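Local coordinates for protein chitinase (Pyrococcus furiosus, PDB 2CWR) that hydrolyses chitin and is represented here by its chitin-binding domain, which probably attaches the enzyme to the polysaccharide, at residues G10-K15 and E92-E97; V41-G46 and K57-G62. One frame throughout, in Å; residues are numbered along the deposited sequence.

Contact 1. Residues G10-K15 and E92-E97; sequences GSLEVK and EEITLE
Thr95, whose main chain lies beside the end of Leu12, donates its hydroxyl OG1 to Glu93 OE2 at 2.7 Å. The hydroxyl comes in from above the carboxylate plane, 38° out of it. Thr95 CB points away from strand 10-15, whereas the CB atoms of Ile94 and Leu96 point toward it. Across the interface there is no hydrogen bond, and the contact is made by apolar side chains. Leu12 takes part in two of the three apolar contacts. With CG anti to the backbone N (chi1 176°), the side chain extends toward strand 93-97, and CD1 lodges between two residues of that strand: it lies 3.8 Å from Ile94 CG2, the two side chains crossing at about a right angle, and 3.9 Å from Leu96 CB, where the crossing is slanted. Val14 and Ile94 reach for each other tip to tip, Val14 CG1 ending 4.2 Å from Ile94 CD1. At the other end, Leu96 CD2 rests against the main-chain carbonyl Ser11 O at 4.0 Å. Val39 of the neighbouring strand 38-43 touches Leu12, Ile94 and Leu96, and Tyr25, Leu29 and Leu31 of strand 22-31 continue the apolar layer. On the outward side of strand 10-15, Ser11 OG and Glu13 OE2 each bond to Asn30 ND2. A classic beta bulge, with Glu92 and Glu93 both facing Lys42, precedes the residues that pack here. The two segment axes approach to 7.5 Å and run 152° apart, close to antiparallel; face-to-face packing of strands from two different sheets through aliphatic side chains is the hallmark of a beta sandwich, the fold of this carbohydrate-binding domain.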
loop_
_atom_site.group_PDB
_atom_site.type_symbol
_atom_site.label_atom_id
_atom_site.label_comp_id
_atom_site.label_asym_id
_atom_site.label_seq_id
_atom_site.Cartn_x
_atom_site.Cartn_y
_atom_site.Cartn_z
ATOM N N GLY A 10 -0.717 -11.927 10.444
ATOM C CA GLY A 10 -0.120 -10.608 10.377
ATOM C C GLY A 10 -1.184 -9.538 10.317
ATOM O O GLY A 10 -2.380 -9.831 10.381
ATOM N N SER A 11 -0.751 -8.289 10.205
ATOM C CA SER A 11 -1.692 -7.182 10.127
ATOM C C SER A 11 -1.105 -6.033 9.328
ATOM O O SER A 11 0.105 -5.955 9.112
ATOM C CB SER A 11 -2.053 -6.684 11.531
ATOM O OG SER A 11 -0.961 -6.014 12.141
ATOM N N LEU A 12 -1.979 -5.144 8.882
ATOM C CA LEU A 12 -1.552 -3.980 8.131
ATOM C C LEU A 12 -2.066 -2.742 8.829
ATOM O O LEU A 12 -3.192 -2.720 9.311
ATOM C CB LEU A 12 -2.107 -4.008 6.698
ATOM C CG LEU A 12 -1.800 -2.779 5.819
ATOM C CD1 LEU A 12 -1.841 -3.178 4.351
ATOM C CD2 LEU A 12 -2.800 -1.651 6.097
ATOM N N GLU A 13 -1.225 -1.720 8.915
ATOM C CA GLU A 13 -1.664 -0.463 9.489
ATOM C C GLU A 13 -1.196 0.631 8.550
ATOM O O GLU A 13 -0.161 0.508 7.896
ATOM C CB GLU A 13 -1.113 -0.246 10.905
ATOM C CG GLU A 13 0.384 -0.365 11.059
ATOM C CD GLU A 13 0.818 -0.147 12.500
ATOM O OE1 GLU A 13 0.767 1.009 12.975
ATOM O OE2 GLU A 13 1.195 -1.139 13.159
ATOM N N VAL A 14 -1.984 1.687 8.452
ATOM C CA VAL A 14 -1.620 2.784 7.582
ATOM C C VAL A 14 -2.024 4.106 8.201
ATOM O O VAL A 14 -3.116 4.244 8.759
ATOM C CB VAL A 14 -2.276 2.632 6.187
ATOM C CG1 VAL A 14 -3.788 2.532 6.317
ATOM C CG2 VAL A 14 -1.888 3.815 5.302
ATOM N N LYS A 15 -1.109 5.066 8.125
ATOM C CA LYS A 15 -1.331 6.409 8.645
ATOM C C LYS A 15 -1.630 7.269 7.421
ATOM O O LYS A 15 -0.861 7.270 6.458
ATOM C CB LYS A 15 -0.068 6.922 9.337
ATOM C CG LYS A 15 -0.235 8.263 10.034
ATOM C CD LYS A 15 -0.881 8.100 11.400
ATOM C CE LYS A 15 0.113 7.560 12.422
ATOM N NZ LYS A 15 0.759 6.286 11.993
ATOM N N GLU A 92 -9.803 3.698 -1.662
ATOM C CA GLU A 92 -10.995 2.999 -1.194
ATOM C C GLU A 92 -10.650 1.750 -0.401
ATOM O O GLU A 92 -11.395 1.345 0.494
ATOM C CB GLU A 92 -11.880 2.610 -2.380
ATOM C CG GLU A 92 -12.165 3.756 -3.331
ATOM C CD GLU A 92 -13.179 3.391 -4.390
ATOM O OE1 GLU A 92 -13.373 2.180 -4.633
ATOM O OE2 GLU A 92 -13.770 4.315 -4.987
ATOM N N GLU A 93 -9.518 1.139 -0.729
ATOM C CA GLU A 93 -9.110 -0.073 -0.039
ATOM C C GLU A 93 -7.606 -0.308 -0.099
ATOM O O GLU A 93 -6.962 -0.031 -1.109
ATOM C CB GLU A 93 -9.834 -1.278 -0.646
ATOM C CG GLU A 93 -9.521 -2.600 0.032
ATOM C CD GLU A 93 -10.225 -3.775 -0.624
ATOM O OE1 GLU A 93 -11.473 -3.761 -0.690
ATOM O OE2 GLU A 93 -9.529 -4.714 -1.071
ATOM N N ILE A 94 -7.060 -0.812 1.002
ATOM C CA ILE A 94 -5.640 -1.136 1.093
ATOM C C ILE A 94 -5.626 -2.511 1.736
ATOM O O ILE A 94 -5.968 -2.663 2.913
ATOM C CB ILE A 94 -4.874 -0.133 1.970
ATOM C CG1 ILE A 94 -4.971 1.268 1.353
ATOM C CG2 ILE A 94 -3.415 -0.561 2.077
ATOM C CD1 ILE A 94 -4.310 2.364 2.186
ATOM N N THR A 95 -5.232 -3.513 0.958
ATOM C CA THR A 95 -5.258 -4.889 1.435
ATOM C C THR A 95 -3.949 -5.652 1.315
ATOM O O THR A 95 -3.312 -5.649 0.264
ATOM C CB THR A 95 -6.338 -5.670 0.678
ATOM O OG1 THR A 95 -7.582 -4.962 0.768
ATOM C CG2 THR A 95 -6.500 -7.062 1.261
ATOM N N LEU A 96 -3.572 -6.322 2.397
ATOM C CA LEU A 96 -2.346 -7.109 2.437
ATOM C C LEU A 96 -2.596 -8.559 2.028
ATOM O O LEU A 96 -3.530 -9.200 2.516
ATOM C CB LEU A 96 -1.754 -7.078 3.849
ATOM C CG LEU A 96 -0.606 -8.049 4.149
ATOM C CD1 LEU A 96 0.593 -7.731 3.271
ATOM C CD2 LEU A 96 -0.232 -7.943 5.622
ATOM N N GLU A 97 -1.758 -9.061 1.127
ATOM C CA GLU A 97 -1.851 -10.441 0.662
ATOM C C GLU A 97 -0.479 -11.097 0.764
ATOM O O GLU A 97 0.553 -10.450 0.567
ATOM C CB GLU A 97 -2.321 -10.511 -0.797
ATOM C CG GLU A 97 -3.760 -10.071 -1.031
ATOM C CD GLU A 97 -4.222 -10.290 -2.467
ATOM O OE1 GLU A 97 -5.376 -9.932 -2.782
ATOM O OE2 GLU A 97 -3.439 -10.821 -3.281
#

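Contact 2. Residues V41-G46 and K57-G62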
loop_
_atom_site.group_PDB
_atom_site.type_symbol
_atom_site.label_atom_id
_atom_site.label_comp_id
_atom_site.label_asym_id
_atom_site.label_seq_id
_atom_site.Cartn_x
_atom_site.Cartn_y
_atom_site.Cartn_z
ATOM N N VAL A 41 -3.954 -1.829 -3.633
ATOM C CA VAL A 41 -4.624 -0.578 -3.330
ATOM C C VAL A 41 -5.649 -0.223 -4.396
ATOM O O VAL A 41 -5.313 -0.122 -5.572
ATOM C CB VAL A 41 -3.604 0.578 -3.226
ATOM C CG1 VAL A 41 -4.326 1.902 -3.038
ATOM C CG2 VAL A 41 -2.646 0.328 -2.061
ATOM N N LYS A 42 -6.901 -0.049 -3.982
ATOM C CA LYS A 42 -7.948 0.332 -4.921
ATOM C C LYS A 42 -8.088 1.838 -4.792
ATOM O O LYS A 42 -8.452 2.349 -3.732
ATOM C CB LYS A 42 -9.275 -0.354 -4.583
ATOM C CG LYS A 42 -10.365 -0.117 -5.628
ATOM C CD LYS A 42 -11.669 -0.799 -5.255
ATOM C CE LYS A 42 -12.676 -0.733 -6.400
ATOM N NZ LYS A 42 -12.946 0.665 -6.846
ATOM N N LEU A 43 -7.776 2.543 -5.874
ATOM C CA LEU A 43 -7.830 3.997 -5.894
ATOM C C LEU A 43 -9.242 4.530 -6.094
ATOM O O LEU A 43 -10.084 3.877 -6.710
ATOM C CB LEU A 43 -6.933 4.527 -7.014
ATOM C CG LEU A 43 -5.455 4.136 -6.928
ATOM C CD1 LEU A 43 -4.757 4.454 -8.242
ATOM C CD2 LEU A 43 -4.809 4.873 -5.769
ATOM N N ALA A 44 -9.497 5.719 -5.561
ATOM C CA ALA A 44 -10.800 6.348 -5.721
ATOM C C ALA A 44 -10.864 6.850 -7.159
ATOM O O ALA A 44 -9.837 6.963 -7.831
ATOM C CB ALA A 44 -10.948 7.512 -4.756
ATOM N N PRO A 45 -12.071 7.161 -7.653
ATOM C CA PRO A 45 -12.217 7.652 -9.026
ATOM C C PRO A 45 -11.317 8.854 -9.307
ATOM O O PRO A 45 -11.251 9.790 -8.507
ATOM C CB PRO A 45 -13.699 8.014 -9.103
ATOM C CG PRO A 45 -14.329 7.031 -8.179
ATOM C CD PRO A 45 -13.386 7.054 -6.996
ATOM N N GLY A 46 -10.615 8.813 -10.436
ATOM C CA GLY A 46 -9.744 9.912 -10.816
ATOM C C GLY A 46 -8.461 10.089 -10.022
ATOM O O GLY A 46 -7.730 11.059 -10.233
ATOM N N LYS A 57 6.166 -0.655 -7.700
ATOM C CA LYS A 57 4.756 -0.426 -7.986
ATOM C C LYS A 57 4.296 -0.952 -9.335
ATOM O O LYS A 57 5.015 -0.861 -10.323
ATOM C CB LYS A 57 4.468 1.082 -7.934
ATOM C CG LYS A 57 3.032 1.474 -8.269
ATOM C CD LYS A 57 2.871 2.987 -8.463
ATOM C CE LYS A 57 3.543 3.463 -9.756
ATOM N NZ LYS A 57 3.246 4.890 -10.094
ATOM N N GLN A 58 3.089 -1.504 -9.355
ATOM C CA GLN A 58 2.469 -1.983 -10.582
ATOM C C GLN A 58 1.104 -1.318 -10.558
ATOM O O GLN A 58 0.363 -1.448 -9.585
ATOM C CB GLN A 58 2.307 -3.502 -10.589
ATOM C CG GLN A 58 1.650 -3.997 -11.873
ATOM C CD GLN A 58 1.642 -5.503 -11.996
ATOM O OE1 GLN A 58 2.674 -6.153 -11.839
ATOM N NE2 GLN A 58 0.477 -6.066 -12.294
ATOM N N GLU A 59 0.772 -0.603 -11.624
ATOM C CA GLU A 59 -0.488 0.119 -11.678
ATOM C C GLU A 59 -1.310 -0.235 -12.912
ATOM O O GLU A 59 -0.769 -0.444 -14.001
ATOM C CB GLU A 59 -0.184 1.623 -11.644
ATOM C CG GLU A 59 -1.265 2.494 -11.035
ATOM C CD GLU A 59 -0.765 3.894 -10.689
ATOM O OE1 GLU A 59 -1.573 4.714 -10.195
ATOM O OE2 GLU A 59 0.438 4.175 -10.903
ATOM N N GLY A 60 -2.622 -0.312 -12.719
ATOM C CA GLY A 60 -3.535 -0.626 -13.803
ATOM C C GLY A 60 -4.795 0.207 -13.647
ATOM O O GLY A 60 -4.782 1.229 -12.959
ATOM N N ASN A 61 -5.884 -0.226 -14.272
ATOM C CA ASN A 61 -7.148 0.503 -14.191
ATOM C C ASN A 61 -7.678 0.614 -12.761
ATOM O O ASN A 61 -8.287 -0.319 -12.240
ATOM C CB ASN A 61 -8.208 -0.173 -15.071
ATOM C CG ASN A 61 -7.856 -0.135 -16.547
ATOM O OD1 ASN A 61 -8.627 -0.595 -17.391
ATOM N ND2 ASN A 61 -6.688 0.413 -16.866
ATOM N N GLY A 62 -7.436 1.761 -12.131
ATOM C CA GLY A 62 -7.909 1.990 -10.776
ATOM C C GLY A 62 -7.323 1.112 -9.683
ATOM O O GLY A 62 -7.783 1.153 -8.542
HETATM O O HOH W 1 -10.871 1.643 -8.287
#
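Leu43 CG stands anti to its carbonyl carbon (chi1 -59°), while Glu59 has CG roughly anti to the backbone N and an extended chain beyond; together these settings bring Leu43 CD1 to pack against Glu59 OE1 at 3.7 Å, with the two side chains crossing at about a right angle. The carboxylate is held within its own strand: Lys57 NZ meets Glu59 OE2 at 3.0 Å in a salt bridge, nearly in line with the CD-OE2 bond. Glu59 OE1 has a weak hydrogen bond from Val49 N. Strands 38-43 and 55-60 flank strand 63-68 in the five-stranded antiparallel sheet of the sandwich, and the turn linking 55-60 to 63-68, with type II-like backbone angles at Asn61 and Gly62, brings the Gly62 carbonyl to the end of strand 38-43. Leu43 N donates to Gly62 O at 3.0 Å with an N-H...O angle of 155°, the donor sitting 33° out of the carbonyl plane. A water accepts from Lys42 NZ at 2.7 Å and lies 2.8 Å from Leu43 O and 3.1 Å from Gly62 O. Lys42 NZ is also salt-bridged to Glu92.

In the fold
From the N terminus, strand 10-18 enters first as an edge of the four-stranded sheet, and its partner in contact 1 arrives only with strand 91-98, near the C terminus. Contact 1 thus closes a long loop holding most of the domain and joins the two sheets across the sandwich. Contact 2 is nested within that loop: strand 38-43 leads through 48-53, which belongs to the other sheet, and returns with 55-60 and its turn, so a shorter loop is closed within the five-stranded sheet. The contacts, with centres about 15 Å apart, meet where strands 38-43 and 91-98 run side by side, probably hydrogen-bonded through Lys42 N and Glu93 O.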